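Local coordinates for sulfoquinovosidase (Escherichia coli, PDB 5AEG), which hydrolyses sulfoquinovosyl diacylglycerides, the headgroup-bearing plant sulfolipids, and simple sulfoquinovosides such as sulfoquinovosyl glycerol, releasing sulfoquinovose, at residues Gly284-Asp289 with Arg535-Asn540; Leu331-Pro336 with Gly401-Phe406. All coordinates share one frame; numbering follows the deposited sequence.

Contact 1 of 2, residues Gly284-Asp289 with Arg535-Asn540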
loop_
_atom_site.group_PDB
_atom_site.type_symbol
_atom_site.label_atom_id
_atom_site.label_comp_id
_atom_site.label_asym_id
_atom_site.label_seq_id
_atom_site.Cartn_x
_atom_site.Cartn_y
_atom_site.Cartn_z
ATOM N N GLY A 284 20.840 -2.865 -10.058
ATOM C CA GLY A 284 21.002 -2.898 -8.595
ATOM C C GLY A 284 21.081 -4.261 -7.986
ATOM O O GLY A 284 20.632 -5.247 -8.561
ATOM N N ILE A 285 21.583 -4.262 -6.773
ATOM C CA ILE A 285 21.587 -5.361 -5.856
ATOM C C ILE A 285 20.940 -4.923 -4.531
ATOM O O ILE A 285 21.352 -3.931 -3.924
ATOM C CB ILE A 285 23.060 -5.730 -5.555
ATOM C CG1 ILE A 285 23.715 -6.262 -6.866
ATOM C CG2 ILE A 285 23.131 -6.806 -4.472
ATOM C CD1 ILE A 285 25.168 -6.547 -6.684
ATOM N N TRP A 286 19.987 -5.680 -4.092
ATOM C CA TRP A 286 19.233 -5.391 -2.852
ATOM C C TRP A 286 19.539 -6.604 -1.935
ATOM O O TRP A 286 19.175 -7.738 -2.233
ATOM C CB TRP A 286 17.719 -5.344 -3.144
ATOM C CG TRP A 286 16.958 -5.350 -1.840
ATOM C CD1 TRP A 286 17.122 -4.491 -0.812
ATOM C CD2 TRP A 286 16.043 -6.345 -1.398
ATOM N NE1 TRP A 286 16.314 -4.845 0.250
ATOM C CE2 TRP A 286 15.629 -5.988 -0.093
ATOM C CE3 TRP A 286 15.461 -7.432 -2.004
ATOM C CZ2 TRP A 286 14.750 -6.788 0.656
ATOM C CZ3 TRP A 286 14.514 -8.182 -1.271
ATOM C CH2 TRP A 286 14.218 -7.874 0.042
ATOM N N ALA A 287 20.317 -6.347 -0.895
ATOM C CA ALA A 287 20.820 -7.380 0.015
ATOM C C ALA A 287 20.316 -7.047 1.414
ATOM O O ALA A 287 20.924 -6.231 2.166
ATOM C CB ALA A 287 22.371 -7.390 0.004
ATOM N N GLN A 288 19.203 -7.640 1.784
ATOM C CA GLN A 288 18.625 -7.306 3.092
ATOM C C GLN A 288 19.473 -7.791 4.321
ATOM O O GLN A 288 19.249 -7.267 5.442
ATOM C CB GLN A 288 17.198 -7.776 3.200
ATOM C CG GLN A 288 16.992 -9.285 3.129
ATOM C CD GLN A 288 15.550 -9.692 3.422
ATOM O OE1 GLN A 288 14.692 -8.852 3.746
ATOM N NE2 GLN A 288 15.327 -11.020 3.450
ATOM N N ASP A 289 20.366 -8.759 4.093
ATOM C CA ASP A 289 21.307 -9.231 5.153
ATOM C C ASP A 289 22.613 -8.443 5.278
ATOM O O ASP A 289 23.519 -8.947 5.954
ATOM C CB ASP A 289 21.575 -10.791 5.047
ATOM C CG ASP A 289 22.262 -11.189 3.809
ATOM O OD1 ASP A 289 22.119 -10.445 2.812
ATOM O OD2 ASP A 289 22.999 -12.208 3.799
ATOM N N ARG A 535 12.131 -5.801 -9.262
ATOM C CA ARG A 535 12.981 -6.172 -8.102
ATOM C C ARG A 535 12.575 -7.556 -7.673
ATOM O O ARG A 535 11.363 -7.819 -7.544
ATOM C CB ARG A 535 12.819 -5.176 -6.938
ATOM C CG ARG A 535 13.666 -5.611 -5.716
ATOM C CD ARG A 535 13.404 -4.797 -4.493
ATOM N NE ARG A 535 11.948 -4.772 -4.128
ATOM C CZ ARG A 535 11.316 -5.783 -3.550
ATOM N NH1 ARG A 535 11.929 -6.961 -3.267
ATOM N NH2 ARG A 535 10.010 -5.705 -3.268
ATOM N N THR A 536 13.566 -8.459 -7.541
ATOM C CA THR A 536 13.325 -9.793 -7.099
ATOM C C THR A 536 13.478 -9.981 -5.583
ATOM O O THR A 536 13.897 -9.045 -4.839
ATOM C CB THR A 536 14.244 -10.777 -7.849
ATOM O OG1 THR A 536 15.541 -10.757 -7.310
ATOM C CG2 THR A 536 14.316 -10.489 -9.351
ATOM N N HIS A 537 13.021 -11.121 -5.133
ATOM C CA HIS A 537 13.127 -11.508 -3.716
ATOM C C HIS A 537 13.431 -12.988 -3.657
ATOM O O HIS A 537 12.816 -13.780 -4.369
ATOM C CB HIS A 537 11.797 -11.272 -2.961
ATOM C CG HIS A 537 11.966 -11.049 -1.475
ATOM N ND1 HIS A 537 12.687 -11.890 -0.649
ATOM C CD2 HIS A 537 11.489 -10.062 -0.649
ATOM C CE1 HIS A 537 12.656 -11.466 0.592
ATOM N NE2 HIS A 537 11.957 -10.339 0.621
ATOM N N GLU A 538 14.377 -13.394 -2.799
ATOM C CA GLU A 538 14.566 -14.842 -2.632
ATOM C C GLU A 538 13.424 -15.582 -1.950
ATOM O O GLU A 538 13.226 -16.782 -2.158
ATOM C CB GLU A 538 15.868 -15.131 -1.903
ATOM C CG GLU A 538 17.108 -14.654 -2.669
ATOM C CD GLU A 538 18.441 -15.009 -1.949
ATOM O OE1 GLU A 538 18.411 -15.320 -0.731
ATOM O OE2 GLU A 538 19.534 -14.923 -2.620
ATOM N N GLY A 539 12.574 -14.861 -1.224
ATOM C CA GLY A 539 11.527 -15.465 -0.356
ATOM C C GLY A 539 12.076 -15.838 1.016
ATOM O O GLY A 539 13.301 -15.864 1.239
ATOM N N ASN A 540 11.204 -16.186 1.939
ATOM C CA ASN A 540 11.682 -16.453 3.315
ATOM C C ASN A 540 12.492 -17.741 3.451
ATOM O O ASN A 540 13.259 -17.846 4.419
ATOM C CB ASN A 540 10.590 -16.454 4.371
ATOM C CG ASN A 540 9.505 -17.448 4.098
ATOM O OD1 ASN A 540 8.828 -17.329 3.113
ATOM N ND2 ASN A 540 9.396 -18.510 4.910
HETATM O O HOH W 1 11.949 -9.079 3.190
#

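Contact 2 of 2, residues Leu331-Pro336 with Gly401-Phe406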
loop_
_atom_site.group_PDB
_atom_site.type_symbol
_atom_site.label_atom_id
_atom_site.label_comp_id
_atom_site.label_asym_id
_atom_site.label_seq_id
_atom_site.Cartn_x
_atom_site.Cartn_y
_atom_site.Cartn_z
ATOM N N LEU A 331 21.262 -1.570 -2.473
ATOM C CA LEU A 331 20.093 -1.290 -1.622
ATOM C C LEU A 331 20.050 -2.186 -0.402
ATOM O O LEU A 331 20.358 -3.387 -0.464
ATOM C CB LEU A 331 18.782 -1.425 -2.414
ATOM C CG LEU A 331 18.492 -0.478 -3.559
ATOM C CD1 LEU A 331 19.152 -0.931 -4.837
ATOM C CD2 LEU A 331 16.983 -0.354 -3.816
ATOM N N ALA A 332 19.617 -1.642 0.710
ATOM C CA ALA A 332 19.669 -2.351 2.004
ATOM C C ALA A 332 18.310 -2.482 2.647
ATOM O O ALA A 332 17.345 -2.595 1.941
ATOM C CB ALA A 332 20.719 -1.675 2.897
ATOM N N TYR A 333 18.218 -2.554 3.971
ATOM C CA TYR A 333 16.998 -2.869 4.677
ATOM C C TYR A 333 17.057 -2.199 6.051
ATOM O O TYR A 333 18.126 -2.245 6.733
ATOM C CB TYR A 333 16.865 -4.395 4.856
ATOM C CG TYR A 333 15.708 -4.858 5.673
ATOM C CD1 TYR A 333 15.736 -4.804 7.095
ATOM C CD2 TYR A 333 14.586 -5.404 5.099
ATOM C CE1 TYR A 333 14.635 -5.201 7.836
ATOM C CE2 TYR A 333 13.487 -5.820 5.853
ATOM C CZ TYR A 333 13.518 -5.701 7.229
ATOM O OH TYR A 333 12.490 -6.109 7.974
ATOM N N ILE A 334 15.896 -1.703 6.486
ATOM C CA ILE A 334 15.710 -1.158 7.820
ATOM C C ILE A 334 14.236 -1.308 8.225
ATOM O O ILE A 334 13.328 -1.349 7.353
ATOM C CB ILE A 334 16.222 0.307 7.927
ATOM C CG1 ILE A 334 16.127 0.760 9.404
ATOM C CG2 ILE A 334 15.470 1.314 7.076
ATOM C CD1 ILE A 334 16.942 2.003 9.652
ATOM N N ASN A 335 13.991 -1.448 9.537
ATOM C CA ASN A 335 12.674 -1.447 10.100
ATOM C C ASN A 335 12.683 -0.644 11.429
ATOM O O ASN A 335 13.785 -0.244 11.849
ATOM C CB ASN A 335 12.094 -2.824 10.150
ATOM C CG ASN A 335 12.604 -3.694 11.247
ATOM O OD1 ASN A 335 12.807 -3.285 12.361
ATOM N ND2 ASN A 335 12.688 -4.952 10.960
ATOM N N PRO A 336 11.515 -0.409 12.026
ATOM C CA PRO A 336 11.510 0.551 13.139
ATOM C C PRO A 336 11.623 -0.156 14.491
ATOM O O PRO A 336 11.195 0.409 15.507
ATOM C CB PRO A 336 10.198 1.267 12.916
ATOM C CG PRO A 336 9.276 0.124 12.497
ATOM C CD PRO A 336 10.127 -0.821 11.686
ATOM N N GLY A 401 19.207 3.004 -1.971
ATOM C CA GLY A 401 17.868 2.787 -1.507
ATOM C C GLY A 401 17.823 1.673 -0.533
ATOM O O GLY A 401 18.886 1.134 -0.177
ATOM N N TRP A 402 16.608 1.324 -0.101
ATOM C CA TRP A 402 16.440 0.226 0.853
ATOM C C TRP A 402 14.992 -0.123 0.956
ATOM O O TRP A 402 14.146 0.705 0.640
ATOM C CB TRP A 402 16.951 0.591 2.279
ATOM C CG TRP A 402 16.500 1.968 2.789
ATOM C CD1 TRP A 402 15.323 2.272 3.516
ATOM C CD2 TRP A 402 17.184 3.189 2.643
ATOM N NE1 TRP A 402 15.252 3.596 3.766
ATOM C CE2 TRP A 402 16.392 4.196 3.298
ATOM C CE3 TRP A 402 18.436 3.542 2.105
ATOM C CZ2 TRP A 402 16.766 5.542 3.348
ATOM C CZ3 TRP A 402 18.838 4.931 2.166
ATOM C CH2 TRP A 402 17.998 5.895 2.799
ATOM N N MET A 403 14.725 -1.330 1.462
ATOM C CA MET A 403 13.433 -1.684 1.914
ATOM C C MET A 403 13.283 -1.039 3.277
ATOM O O MET A 403 14.142 -1.266 4.123
ATOM C CB MET A 403 13.268 -3.207 2.008
ATOM C CG MET A 403 11.977 -3.711 2.599
ATOM S SD MET A 403 11.782 -5.490 2.700
ATOM C CE MET A 403 11.346 -5.900 1.014
ATOM N N ALA A 404 12.212 -0.237 3.456
ATOM C CA ALA A 404 11.879 0.301 4.784
ATOM C C ALA A 404 10.668 -0.465 5.219
ATOM O O ALA A 404 9.500 -0.126 4.874
ATOM C CB ALA A 404 11.607 1.808 4.749
ATOM N N ASP A 405 10.928 -1.547 5.951
ATOM C CA ASP A 405 9.921 -2.549 6.220
ATOM C C ASP A 405 9.127 -2.230 7.504
ATOM O O ASP A 405 9.526 -1.383 8.276
ATOM C CB ASP A 405 10.638 -3.883 6.375
ATOM C CG ASP A 405 9.753 -5.098 6.232
ATOM O OD1 ASP A 405 8.550 -5.052 5.812
ATOM O OD2 ASP A 405 10.287 -6.191 6.523
ATOM N N PHE A 406 8.044 -2.972 7.695
ATOM C CA PHE A 406 7.164 -2.894 8.851
ATOM C C PHE A 406 6.507 -1.512 9.051
ATOM O O PHE A 406 6.366 -0.774 8.074
ATOM C CB PHE A 406 7.917 -3.366 10.131
ATOM C CG PHE A 406 8.047 -4.808 10.229
ATOM C CD1 PHE A 406 7.066 -5.547 10.889
ATOM C CD2 PHE A 406 9.200 -5.438 9.798
ATOM C CE1 PHE A 406 7.171 -6.946 10.993
ATOM C CE2 PHE A 406 9.293 -6.818 9.868
ATOM C CZ PHE A 406 8.293 -7.571 10.494
#

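Contact 1 of 2, residues Gly284-Asp289 with Arg535-Asn540
Trp286 pushes the benzo edge of its indole into the angle between Arg535 and His537, and this wedge is the compact part of the contact. Its CH2 atom comes over one face of the imidazole, 3.4 Å from His537 NE2, in a T-shaped pair with the two planes 75° apart. Arg535 completes the wedge: its CD lies above one face of the indole, and the bend at chi3 brings the guanidinium round so that CZ stands 4.9 Å from the centroid of the six-membered ring, a cation-pi contact. The guanidinium is steeply inclined to the indole, with NH1 3.5 Å from Trp286 CZ3, and its charge is paired with Asp504. The carbonyl O of Thr536 meets the same indole edge. Beyond the wedge the packing thins. Gln288, partly exposed, approaches the imidazole no closer than 3.9 Å, from NE2 to His537 CE1, with amide and ring planes perpendicular. No direct hydrogen bond joins the two side chains; a water bridges them, donating to Gln288 OE1 at 2.8 Å and lying in the imidazole plane 2.9 Å from His537 NE2; the amide NE2 is held by Gln262. With CG anti to the backbone N (chi1 -154°), the His537 ring swings toward the indole while its ND1 accepts the N-H of Gly539 at 3.0 Å. An alanine in place of His537 is likely to open a gap beside the Trp286 edge and to deprive the water and the Gly539 N-H of their imidazole partner. The chemistry sets a closely packed aromatic and cationic floor, closed among barrel strands, beside a polar side that holds a water, consistent with the part Gln288 and His537 play in binding the sulfolipid substrate.

Contact 2 of 2, residues Leu331-Pro336 with Gly401-Phe406
Leu331 fills the hollow beside Gly401, its CD2 lying 4.0 Å from Gly401 CA, where a beta-carbon would crowd that methyl. From there the two parallel strands of the TIM barrel run on, joined by backbone bonds from Ala332 N to Gly401 O, Met403 N to Ala332 O, Ile334 N to Met403 O and Asp405 N to Ile334 O. On the face carrying Tyr333 and Met403, Met403 is extended as far as SD (chi1 175°, chi2 180°), which sets the sulfur at the phenol edge, 3.6 Å from Tyr333 CE2, a Met-aromatic contact. The other face is covered by helices 380-395 and 422-444. Here the small Ala332 lies next to the root of Trp402, and Ile334 runs alongside the indole, its CG2 3.7 Å from Trp402 CD1; Ile390 touches both larger side chains. Past the strand ends, Pro336 CD is a bump against Phe406 CB at 3.7 Å, and the Asn335 amide lies beside the Phe406 ring, steeply inclined to it. The Tyr333 hydroxyl reaches the edge of that ring and donates to Asp405 OD2 at 2.6 Å, on the lone pair facing away from OD1, with phenol and carboxylate planes 80° apart. Asn335 ND2 gives an almost straight bond to Tyr333 OH at 3.2 Å, while its OD1 accepts the N-H of Tyr337, so both ends of the amide are held. Arg455 bridges to OD1 and Phe406 N adds a weak bond there; this grip on both oxygens of the nucleophile Asp405 is consistent with a carboxylate held in a set orientation just past the end of its strand.

Overall arrangement
Contacts 1 and 2 belong to one TIM barrel, their centres about 11 Å apart, and meet where strand 282-286 pairs with strand 329-334: Ile285 O lies 2.8 Å from Leu331 N and Ala287 N 3.0 Å from Leu331 O, probable hydrogen bonds, and Trp286 NE1 bonds Ala332 O. Strand 257-260 lies between the two strands of contact 1. Trp286 CZ2 is 3.5 Å from Met403 CE, so side chains of the two contacts pack together in the barrel interior. Gln288 touches Tyr333, which bonds the nucleophile Asp405, and the side chains of Gln288 and Asp405 are about 6 Å apart at their nearest atoms, consistent with both contacts bordering one substrate pocket.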